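Local coordinates for protein benzyl alcohol dehydrogenase (Acinetobacter calcoaceticus, PDB 1F8F) that catalyses the NAD-dependent oxidation of aryl alcohols such as benzyl alcohol to the aldehyde, as a zinc-containing medium-chain alcohol dehydrogenase, at residues A[195-200]-A[260-265]; A[283-288]-A[309-314]. All coordinates share one frame; numbering follows the deposited sequence.

Both contacts are parallel strand pairs of one six-stranded Rossmann sheet, and both end at the same NAD. Contact 1 pairs 195-200 with 260-265 in the middle of the sheet and is buried almost throughout. Contact 2 pairs 283-288 with 309-314 at the edge of the chain's sheet. It is mostly buried too, but K284 is exposed, and the outer strand meets a second subunit. Strands 259-264 and 283-287 are neighbours, and the backbone of A262 bonds to K284 and A286 between them. Contact 1 serves the pyrophosphate side through a glycine turn, a serine and a water. Contact 2 offers two carbonyls to the carboxamide of the nicotinamide.

Contact 1: A[195-200]-A[260-265]; sequences VTWGAG and NFALES. With NAD (nicotinamide-adenine-dinucleotide), chain F.
S265 meets W197 at the C-terminal end of two parallel strands. S265 CB lies 3.7 Å from W197 O. The next atom, S265 OG, donates a hydrogen bond to W197 O at 3.0 Å. With chi1 at 73°, OG sits between the backbone N and the carbonyl carbon, and this turns it to W197. S265 N also bonds to W197 O, at 3.1 Å and in the carbonyl plane, while OG comes in tilted 27° from that plane. Two donors from one residue therefore grip this buried carbonyl. S265 OG accepts in turn from a water whose oxygen is 2.8 Å away. That water takes the N-H of G200 and donates to O1N of the NAD.

Further back the pairing is regular. W197 N donates to L263 O over 2.7 Å. L263 O also lies in the plane of the W197 ring, at its edge. V195 O accepts from L263 N, and V195 CG1 packs on A262 CB at 3.5 Å. On the sheet face away from V195 and W197, T196 and L263 lie side by side. T196 OG1 turns to its own segment and donates to G198 O. The carboxylate of E264 is held by T266 and G267, and W197 packs against helices 247-254 and 269-277. G198 and G200 fit the GxGxxG pattern: G200 CA passes 3.4 Å from NAD O5B, as expected where the first strand of a Rossmann fold turns into its dinucleotide-binding helix.

Contact 2: A[283-288]-A[309-314]; sequences GKIAVV and KTILGV. With NAD (nicotinamide-adenine-dinucleotide), chain F.
K284 and T310 lie side by side on one face of the sheet and point the same way. K284 CG rests 4.0 Å from T310 CB, and beyond it the lysine chain runs extended and leads off. A water lies between T310 OG1 and G283 O, within hydrogen-bonding distance of both.

I285 and I311 repeat this alignment on the other face. The touch is between branches: I285 CG2 meets I311 CG1 at 4.1 Å. I285 CG1 stands opposite the backbone N (chi1 -174°), which leaves CG2 to face the neighbouring strand, while V276 of helix 269-277 packs on both isoleucines. V287 follows on the same face, and V287 CG2 approaches I311 CG2 at 4.4 Å.

Five backbone hydrogen bonds join the strands in parallel register. The one from V287 N to L312 O is 2.7 Å long. These are the fifth and sixth strands of the Rossmann sheet, in order 3-2-1-4-5-6. The pairing does not stop at the sixth: T310, I311 and L312 form an antiparallel ladder with a strand of a second subunit, so the sheet continues across the interface.

Back on the K284 face, the end of L312 turns toward strand 283-287, and L312 CD2 comes to 3.7 Å from I285 O. Further along, V314 CG2 packs on A286 CB at 3.9 Å. V314 CB and CG1 lie alongside V288 CG1, the two valines pointing the same way. V288 and V314, just past the strand ends, turn their carbonyls to the carboxamide of the cofactor, which should limit its rotation. NAD N7N donates to V288 O at 3.3 Å, with an N-H...O angle of 158°. It donates to V314 O at a similar length but a more bent 137°.

Contact 1: A[195-200]-A[260-265]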
ATOM      1  N   VAL A 195      -2.817  -1.510  21.530  1.00 27.55           N
ATOM      2  CA  VAL A 195      -2.831  -0.927  22.887  1.00 26.95           C
ATOM      3  C   VAL A 195      -3.079   0.581  22.760  1.00 25.66           C
ATOM      4  O   VAL A 195      -2.453   1.192  21.899  1.00 22.83           O
ATOM      5  CB  VAL A 195      -1.510  -1.072  23.694  1.00 28.35           C
ATOM      6  CG1 VAL A 195      -0.287  -0.530  22.933  1.00 22.72           C
ATOM      7  CG2 VAL A 195      -1.547  -0.360  25.064  1.00 25.55           C
ATOM      8  N   THR A 196      -3.899   1.142  23.663  1.00 23.08           N
ATOM      9  CA  THR A 196      -4.021   2.590  23.690  1.00 20.71           C
ATOM     10  C   THR A 196      -3.334   3.197  24.919  1.00 24.50           C
ATOM     11  O   THR A 196      -3.920   2.921  26.029  1.00 23.78           O
ATOM     12  CB  THR A 196      -5.433   3.169  23.649  1.00 21.73           C
ATOM     13  OG1 THR A 196      -5.252   4.614  23.846  1.00 23.70           O
ATOM     14  CG2 THR A 196      -6.426   2.671  24.662  1.00 14.98           C
ATOM     15  N   TRP A 197      -2.317   4.013  24.788  1.00 20.40           N
ATOM     16  CA  TRP A 197      -1.756   4.633  26.002  1.00 23.89           C
ATOM     17  C   TRP A 197      -2.605   5.833  26.364  1.00 23.88           C
ATOM     18  O   TRP A 197      -2.634   6.904  25.728  1.00 23.68           O
ATOM     19  CB  TRP A 197      -0.286   4.978  25.637  1.00 24.36           C
ATOM     20  CG  TRP A 197       0.643   3.812  25.441  1.00 24.43           C
ATOM     21  CD1 TRP A 197       0.879   3.142  24.258  1.00 23.06           C
ATOM     22  CD2 TRP A 197       1.458   3.178  26.442  1.00 24.02           C
ATOM     23  NE1 TRP A 197       1.778   2.121  24.499  1.00 23.92           N
ATOM     24  CE2 TRP A 197       2.136   2.111  25.824  1.00 24.42           C
ATOM     25  CE3 TRP A 197       1.689   3.402  27.804  1.00 24.35           C
ATOM     26  CZ2 TRP A 197       3.066   1.299  26.486  1.00 24.94           C
ATOM     27  CZ3 TRP A 197       2.544   2.580  28.491  1.00 24.40           C
ATOM     28  CH2 TRP A 197       3.270   1.562  27.814  1.00 26.33           C
ATOM     29  N   GLY A 198      -3.336   5.773  27.494  1.00 25.26           N
ATOM     30  CA  GLY A 198      -4.189   6.881  27.956  1.00 23.52           C
ATOM     31  C   GLY A 198      -5.637   6.493  27.631  1.00 24.61           C
ATOM     32  O   GLY A 198      -5.897   6.053  26.491  1.00 26.33           O
ATOM     33  N   ALA A 199      -6.547   6.517  28.593  1.00 22.18           N
ATOM     34  CA  ALA A 199      -7.902   6.045  28.396  1.00 20.79           C
ATOM     35  C   ALA A 199      -8.944   7.147  28.565  1.00 21.46           C
ATOM     36  O   ALA A 199      -9.979   6.917  29.210  1.00 21.71           O
ATOM     37  CB  ALA A 199      -8.239   4.909  29.384  1.00 22.70           C
ATOM     38  N   GLY A 200      -8.762   8.249  27.891  1.00 22.38           N
ATOM     39  CA  GLY A 200      -9.615   9.421  27.883  1.00 21.98           C
ATOM     40  C   GLY A 200     -10.587   9.264  26.720  1.00 25.93           C
ATOM     41  O   GLY A 200     -10.622   8.150  26.194  1.00 27.42           O
ATOM     42  N   ASN A 260       1.378  -5.270  18.076  1.00 23.21           N
ATOM     43  CA  ASN A 260       1.484  -4.975  16.661  1.00 23.47           C
ATOM     44  C   ASN A 260       1.210  -3.510  16.330  1.00 23.92           C
ATOM     45  O   ASN A 260       1.833  -2.895  15.463  1.00 20.61           O
ATOM     46  CB  ASN A 260       0.511  -5.807  15.847  1.00 23.48           C
ATOM     47  CG  ASN A 260       0.696  -7.303  15.920  1.00 25.76           C
ATOM     48  OD1 ASN A 260      -0.360  -7.932  16.082  1.00 24.29           O
ATOM     49  ND2 ASN A 260       1.911  -7.887  15.784  1.00 23.45           N
ATOM     50  N   PHE A 261       0.224  -2.932  17.056  1.00 21.54           N
ATOM     51  CA  PHE A 261      -0.196  -1.570  16.836  1.00 22.29           C
ATOM     52  C   PHE A 261      -0.378  -0.734  18.102  1.00 24.17           C
ATOM     53  O   PHE A 261      -0.895  -1.276  19.065  1.00 22.10           O
ATOM     54  CB  PHE A 261      -1.515  -1.533  16.046  1.00 20.39           C
ATOM     55  CG  PHE A 261      -1.499  -2.172  14.694  1.00 21.65           C
ATOM     56  CD1 PHE A 261      -1.139  -1.480  13.559  1.00 24.01           C
ATOM     57  CD2 PHE A 261      -1.842  -3.511  14.542  1.00 20.29           C
ATOM     58  CE1 PHE A 261      -1.088  -2.097  12.286  1.00 22.27           C
ATOM     59  CE2 PHE A 261      -1.821  -4.147  13.333  1.00 19.58           C
ATOM     60  CZ  PHE A 261      -1.466  -3.429  12.194  1.00 18.46           C
ATOM     61  N   ALA A 262       0.033   0.560  18.100  1.00 23.47           N
ATOM     62  CA  ALA A 262      -0.211   1.361  19.285  1.00 22.17           C
ATOM     63  C   ALA A 262      -0.561   2.814  19.072  1.00 22.96           C
ATOM     64  O   ALA A 262      -0.239   3.432  18.057  1.00 22.57           O
ATOM     65  CB  ALA A 262       1.010   1.220  20.185  1.00 23.54           C
ATOM     66  N   LEU A 263      -1.180   3.401  20.097  1.00 22.13           N
ATOM     67  CA  LEU A 263      -1.563   4.795  20.128  1.00 20.88           C
ATOM     68  C   LEU A 263      -1.042   5.502  21.379  1.00 21.40           C
ATOM     69  O   LEU A 263      -1.414   5.139  22.506  1.00 21.68           O
ATOM     70  CB  LEU A 263      -3.057   5.070  20.015  1.00 18.27           C
ATOM     71  CG  LEU A 263      -3.643   6.451  19.927  1.00 20.41           C
ATOM     72  CD1 LEU A 263      -3.707   7.017  18.516  1.00 21.62           C
ATOM     73  CD2 LEU A 263      -5.058   6.586  20.500  1.00 18.34           C
ATOM     74  N   GLU A 264      -0.370   6.639  21.145  1.00 22.81           N
ATOM     75  CA  GLU A 264       0.110   7.483  22.251  1.00 24.07           C
ATOM     76  C   GLU A 264      -0.857   8.673  22.351  1.00 23.15           C
ATOM     77  O   GLU A 264      -0.857   9.461  21.413  1.00 21.51           O
ATOM     78  CB  GLU A 264       1.522   8.057  22.049  1.00 25.02           C
ATOM     79  CG  GLU A 264       2.289   8.291  23.368  1.00 26.00           C
ATOM     80  CD  GLU A 264       1.491   9.197  24.308  1.00 26.55           C
ATOM     81  OE1 GLU A 264       1.411  10.413  24.013  1.00 24.53           O
ATOM     82  OE2 GLU A 264       0.879   8.698  25.271  1.00 21.88           O
ATOM     83  N   SER A 265      -1.685   8.767  23.385  1.00 24.08           N
ATOM     84  CA  SER A 265      -2.566   9.889  23.578  1.00 25.47           C
ATOM     85  C   SER A 265      -2.333  10.671  24.888  1.00 24.72           C
ATOM     86  O   SER A 265      -3.173  11.511  25.130  1.00 22.39           O
ATOM     87  CB  SER A 265      -4.080   9.560  23.560  1.00 28.98           C
ATOM     88  OG  SER A 265      -4.625   8.877  24.679  1.00 29.91           O
TER
HETATM   89  PA  NAD F 375      -8.358  13.329  28.174  1.00 46.37           P
HETATM   90  O1A NAD F 375      -9.814  12.991  28.109  1.00 44.19           O
HETATM   91  O2A NAD F 375      -7.908  14.219  29.254  1.00 44.45           O
HETATM   92  O5B NAD F 375      -7.478  12.013  28.057  1.00 47.34           O
HETATM   93  C5B NAD F 375      -6.067  11.770  28.274  1.00 50.03           C
HETATM   94  C4B NAD F 375      -5.856  10.675  29.309  1.00 50.64           C
HETATM   95  O4B NAD F 375      -4.421  10.556  29.590  1.00 51.73           O
HETATM   96  C3B NAD F 375      -6.540  10.860  30.675  1.00 50.24           C
HETATM   97  O3B NAD F 375      -7.521   9.861  30.921  1.00 47.30           O
HETATM   98  C2B NAD F 375      -5.435  10.745  31.721  1.00 50.76           C
HETATM   99  O2B NAD F 375      -5.766   9.964  32.877  1.00 49.44           O
HETATM  100  C1B NAD F 375      -4.318  10.063  30.913  1.00 52.24           C
HETATM  101  N9A NAD F 375      -2.968  10.315  31.405  1.00 53.28           N
HETATM  102  C8A NAD F 375      -2.346  11.512  31.647  1.00 54.10           C
HETATM  103  N7A NAD F 375      -1.097  11.370  32.092  1.00 54.32           N
HETATM  104  C5A NAD F 375      -0.920   9.999  32.152  1.00 54.44           C
HETATM  105  C6A NAD F 375       0.168   9.197  32.544  1.00 54.81           C
HETATM  106  N6A NAD F 375       1.348   9.651  32.958  1.00 55.88           N
HETATM  107  N1A NAD F 375       0.013   7.851  32.465  1.00 54.60           N
HETATM  108  C2A NAD F 375      -1.187   7.349  32.038  1.00 53.81           C
HETATM  109  N3A NAD F 375      -2.243   8.002  31.653  1.00 53.41           N
HETATM  110  C4A NAD F 375      -2.056   9.331  31.741  1.00 53.26           C
HETATM  111  O3  NAD F 375      -8.005  14.014  26.736  1.00 46.51           O
HETATM  112  PN  NAD F 375      -8.586  13.576  25.317  1.00 46.55           P
HETATM  113  O1N NAD F 375      -8.669  12.107  25.214  1.00 47.16           O
HETATM  114  O2N NAD F 375      -9.868  14.259  25.090  1.00 47.84           O
HETATM  115  O5D NAD F 375      -7.414  14.194  24.373  1.00 50.15           O
HETATM  116  C5D NAD F 375      -6.181  13.469  24.233  1.00 51.48           C
HETATM  117  C4D NAD F 375      -5.029  14.269  23.743  1.00 53.76           C
HETATM  118  O4D NAD F 375      -4.982  14.352  22.282  1.00 53.56           O
HETATM  119  C3D NAD F 375      -4.717  15.675  24.267  1.00 53.88           C
HETATM  120  O3D NAD F 375      -3.294  15.886  24.188  1.00 54.37           O
HETATM  121  C2D NAD F 375      -5.356  16.519  23.155  1.00 54.07           C
HETATM  122  O2D NAD F 375      -4.987  17.889  23.172  1.00 54.23           O
HETATM  123  C1D NAD F 375      -4.741  15.737  21.984  1.00 53.90           C
HETATM  124  N1N NAD F 375      -5.495  15.976  20.757  1.00 52.71           N
HETATM  125  C2N NAD F 375      -4.813  15.787  19.598  1.00 51.52           C
HETATM  126  C3N NAD F 375      -5.494  15.946  18.407  1.00 49.08           C
HETATM  127  C7N NAD F 375      -4.818  15.734  17.006  1.00 46.25           C
HETATM  128  O7N NAD F 375      -5.477  15.925  15.986  1.00 38.94           O
HETATM  129  N7N NAD F 375      -3.497  15.333  17.050  1.00 44.05           N
HETATM  130  C4N NAD F 375      -6.883  16.266  18.394  1.00 50.33           C
HETATM  131  C5N NAD F 375      -7.515  15.858  19.589  1.00 51.45           C
HETATM  132  C6N NAD F 375      -6.899  15.713  20.814  1.00 52.04           C
HETATM  133  O   HOH W   1      -7.158   9.609  25.722  1.00 24.38           O

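Contact 2: A[283-288]-A[309-314]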
ATOM      1  N   GLY A 283       6.309  -3.572  14.614  1.00 25.24           N
ATOM      2  CA  GLY A 283       5.209  -2.805  15.203  1.00 25.07           C
ATOM      3  C   GLY A 283       5.185  -1.348  14.806  1.00 24.42           C
ATOM      4  O   GLY A 283       6.187  -0.756  14.334  1.00 26.65           O
ATOM      5  N   LYS A 284       4.030  -0.703  14.992  1.00 22.89           N
ATOM      6  CA  LYS A 284       3.800   0.676  14.633  1.00 21.20           C
ATOM      7  C   LYS A 284       3.126   1.475  15.744  1.00 20.59           C
ATOM      8  O   LYS A 284       2.042   1.082  16.151  1.00 16.93           O
ATOM      9  CB  LYS A 284       2.984   0.806  13.327  1.00 22.03           C
ATOM     10  CG  LYS A 284       3.521   0.050  12.129  1.00 22.92           C
ATOM     11  CD  LYS A 284       2.709   0.320  10.851  1.00 27.55           C
ATOM     12  CE  LYS A 284       3.181  -0.737   9.858  1.00 32.61           C
ATOM     13  NZ  LYS A 284       2.779  -0.564   8.449  1.00 36.34           N
ATOM     14  N   ILE A 285       3.618   2.705  16.042  1.00 20.54           N
ATOM     15  CA  ILE A 285       2.965   3.490  17.079  1.00 23.46           C
ATOM     16  C   ILE A 285       2.569   4.843  16.510  1.00 24.65           C
ATOM     17  O   ILE A 285       3.416   5.540  15.930  1.00 21.62           O
ATOM     18  CB  ILE A 285       3.823   3.669  18.363  1.00 25.16           C
ATOM     19  CG1 ILE A 285       2.966   4.392  19.449  1.00 26.73           C
ATOM     20  CG2 ILE A 285       5.119   4.402  18.122  1.00 22.53           C
ATOM     21  CD1 ILE A 285       3.478   4.322  20.884  1.00 25.31           C
ATOM     22  N   ALA A 286       1.312   5.239  16.568  1.00 21.51           N
ATOM     23  CA  ALA A 286       0.811   6.505  16.080  1.00 22.74           C
ATOM     24  C   ALA A 286       0.824   7.569  17.195  1.00 22.16           C
ATOM     25  O   ALA A 286       0.257   7.273  18.240  1.00 21.86           O
ATOM     26  CB  ALA A 286      -0.621   6.398  15.524  1.00 20.06           C
ATOM     27  N   VAL A 287       1.307   8.801  16.964  1.00 21.47           N
ATOM     28  CA  VAL A 287       1.384   9.814  17.976  1.00 19.79           C
ATOM     29  C   VAL A 287       0.301  10.869  17.878  1.00 23.27           C
ATOM     30  O   VAL A 287       0.382  11.658  16.948  1.00 22.46           O
ATOM     31  CB  VAL A 287       2.788  10.494  17.940  1.00 21.81           C
ATOM     32  CG1 VAL A 287       2.931  11.594  18.981  1.00 23.03           C
ATOM     33  CG2 VAL A 287       3.919   9.485  18.254  1.00 19.07           C
ATOM     34  N   VAL A 288      -0.703  10.932  18.767  1.00 23.45           N
ATOM     35  CA  VAL A 288      -1.717  11.974  18.685  1.00 24.84           C
ATOM     36  C   VAL A 288      -1.679  12.952  19.857  1.00 24.78           C
ATOM     37  O   VAL A 288      -2.224  14.070  19.804  1.00 26.56           O
ATOM     38  CB  VAL A 288      -3.178  11.464  18.542  1.00 25.48           C
ATOM     39  CG1 VAL A 288      -3.367  10.687  17.232  1.00 25.10           C
ATOM     40  CG2 VAL A 288      -3.696  10.548  19.650  1.00 26.04           C
ATOM     41  N   LYS A 309      10.826  -1.091  13.550  1.00 25.44           N
ATOM     42  CA  LYS A 309       9.745  -0.308  14.109  1.00 24.76           C
ATOM     43  C   LYS A 309       9.436   0.992  13.401  1.00 24.25           C
ATOM     44  O   LYS A 309      10.274   1.779  12.935  1.00 23.49           O
ATOM     45  CB  LYS A 309      10.087  -0.099  15.610  1.00 24.25           C
ATOM     46  CG  LYS A 309       9.997  -1.375  16.448  1.00 23.81           C
ATOM     47  CD  LYS A 309      10.235  -1.076  17.962  1.00 24.82           C
ATOM     48  CE  LYS A 309      10.303  -2.433  18.651  1.00 24.55           C
ATOM     49  NZ  LYS A 309      10.653  -2.377  20.102  1.00 27.48           N
ATOM     50  N   THR A 310       8.164   1.363  13.385  1.00 24.27           N
ATOM     51  CA  THR A 310       7.690   2.625  12.848  1.00 25.10           C
ATOM     52  C   THR A 310       7.044   3.580  13.869  1.00 24.73           C
ATOM     53  O   THR A 310       6.201   3.272  14.716  1.00 24.26           O
ATOM     54  CB  THR A 310       6.732   2.455  11.668  1.00 25.11           C
ATOM     55  OG1 THR A 310       7.222   1.483  10.772  1.00 25.06           O
ATOM     56  CG2 THR A 310       6.623   3.808  10.985  1.00 29.19           C
ATOM     57  N   ILE A 311       7.496   4.820  13.811  1.00 23.96           N
ATOM     58  CA  ILE A 311       6.959   5.856  14.710  1.00 25.18           C
ATOM     59  C   ILE A 311       6.264   6.894  13.815  1.00 27.64           C
ATOM     60  O   ILE A 311       6.975   7.462  12.970  1.00 28.56           O
ATOM     61  CB  ILE A 311       8.037   6.529  15.551  1.00 22.98           C
ATOM     62  CG1 ILE A 311       8.713   5.800  16.721  1.00 20.49           C
ATOM     63  CG2 ILE A 311       7.452   7.709  16.298  1.00 22.31           C
ATOM     64  CD1 ILE A 311       9.949   6.643  17.152  1.00 20.48           C
ATOM     65  N   LEU A 312       4.967   7.178  13.913  1.00 25.53           N
ATOM     66  CA  LEU A 312       4.313   8.149  13.073  1.00 25.16           C
ATOM     67  C   LEU A 312       3.336   9.185  13.663  1.00 24.85           C
ATOM     68  O   LEU A 312       2.459   8.924  14.472  1.00 21.85           O
ATOM     69  CB  LEU A 312       3.514   7.568  11.884  1.00 28.86           C
ATOM     70  CG  LEU A 312       2.294   6.711  12.082  1.00 29.48           C
ATOM     71  CD1 LEU A 312       1.319   6.694  10.928  1.00 29.36           C
ATOM     72  CD2 LEU A 312       2.781   5.270  12.321  1.00 32.21           C
ATOM     73  N   GLY A 313       3.484  10.427  13.129  1.00 23.92           N
ATOM     74  CA  GLY A 313       2.655  11.532  13.593  1.00 25.81           C
ATOM     75  C   GLY A 313       1.257  11.605  13.018  1.00 26.26           C
ATOM     76  O   GLY A 313       1.189  11.519  11.770  1.00 26.09           O
ATOM     77  N   VAL A 314       0.201  11.813  13.806  1.00 21.37           N
ATOM     78  CA  VAL A 314      -1.143  11.844  13.233  1.00 23.25           C
ATOM     79  C   VAL A 314      -1.992  13.042  13.695  1.00 26.03           C
ATOM     80  O   VAL A 314      -2.182  13.218  14.903  1.00 24.45           O
ATOM     81  CB  VAL A 314      -1.922  10.568  13.618  1.00 23.64           C
ATOM     82  CG1 VAL A 314      -3.402  10.685  13.268  1.00 23.73           C
ATOM     83  CG2 VAL A 314      -1.375   9.294  12.974  1.00 21.41           C
TER
HETATM   84  PA  NAD F 375      -8.358  13.329  28.174  1.00 46.37           P
HETATM   85  O1A NAD F 375      -9.814  12.991  28.109  1.00 44.19           O
HETATM   86  O2A NAD F 375      -7.908  14.219  29.254  1.00 44.45           O
HETATM   87  O5B NAD F 375      -7.478  12.013  28.057  1.00 47.34           O
HETATM   88  C5B NAD F 375      -6.067  11.770  28.274  1.00 50.03           C
HETATM   89  C4B NAD F 375      -5.856  10.675  29.309  1.00 50.64           C
HETATM   90  O4B NAD F 375      -4.421  10.556  29.590  1.00 51.73           O
HETATM   91  C3B NAD F 375      -6.540  10.860  30.675  1.00 50.24           C
HETATM   92  O3B NAD F 375      -7.521   9.861  30.921  1.00 47.30           O
HETATM   93  C2B NAD F 375      -5.435  10.745  31.721  1.00 50.76           C
HETATM   94  O2B NAD F 375      -5.766   9.964  32.877  1.00 49.44           O
HETATM   95  C1B NAD F 375      -4.318  10.063  30.913  1.00 52.24           C
HETATM   96  N9A NAD F 375      -2.968  10.315  31.405  1.00 53.28           N
HETATM   97  C8A NAD F 375      -2.346  11.512  31.647  1.00 54.10           C
HETATM   98  N7A NAD F 375      -1.097  11.370  32.092  1.00 54.32           N
HETATM   99  C5A NAD F 375      -0.920   9.999  32.152  1.00 54.44           C
HETATM  100  C6A NAD F 375       0.168   9.197  32.544  1.00 54.81           C
HETATM  101  N6A NAD F 375       1.348   9.651  32.958  1.00 55.88           N
HETATM  102  N1A NAD F 375       0.013   7.851  32.465  1.00 54.60           N
HETATM  103  C2A NAD F 375      -1.187   7.349  32.038  1.00 53.81           C
HETATM  104  N3A NAD F 375      -2.243   8.002  31.653  1.00 53.41           N
HETATM  105  C4A NAD F 375      -2.056   9.331  31.741  1.00 53.26           C
HETATM  106  O3  NAD F 375      -8.005  14.014  26.736  1.00 46.51           O
HETATM  107  PN  NAD F 375      -8.586  13.576  25.317  1.00 46.55           P
HETATM  108  O1N NAD F 375      -8.669  12.107  25.214  1.00 47.16           O
HETATM  109  O2N NAD F 375      -9.868  14.259  25.090  1.00 47.84           O
HETATM  110  O5D NAD F 375      -7.414  14.194  24.373  1.00 50.15           O
HETATM  111  C5D NAD F 375      -6.181  13.469  24.233  1.00 51.48           C
HETATM  112  C4D NAD F 375      -5.029  14.269  23.743  1.00 53.76           C
HETATM  113  O4D NAD F 375      -4.982  14.352  22.282  1.00 53.56           O
HETATM  114  C3D NAD F 375      -4.717  15.675  24.267  1.00 53.88           C
HETATM  115  O3D NAD F 375      -3.294  15.886  24.188  1.00 54.37           O
HETATM  116  C2D NAD F 375      -5.356  16.519  23.155  1.00 54.07           C
HETATM  117  O2D NAD F 375      -4.987  17.889  23.172  1.00 54.23           O
HETATM  118  C1D NAD F 375      -4.741  15.737  21.984  1.00 53.90           C
HETATM  119  N1N NAD F 375      -5.495  15.976  20.757  1.00 52.71           N
HETATM  120  C2N NAD F 375      -4.813  15.787  19.598  1.00 51.52           C
HETATM  121  C3N NAD F 375      -5.494  15.946  18.407  1.00 49.08           C
HETATM  122  C7N NAD F 375      -4.818  15.734  17.006  1.00 46.25           C
HETATM  123  O7N NAD F 375      -5.477  15.925  15.986  1.00 38.94           O
HETATM  124  N7N NAD F 375      -3.497  15.333  17.050  1.00 44.05           N
HETATM  125  C4N NAD F 375      -6.883  16.266  18.394  1.00 50.33           C
HETATM  126  C5N NAD F 375      -7.515  15.858  19.589  1.00 51.45           C
HETATM  127  C6N NAD F 375      -6.899  15.713  20.814  1.00 52.04           C
HETATM  128  O   HOH W   2       6.848  -1.050  11.334  1.00 18.62           O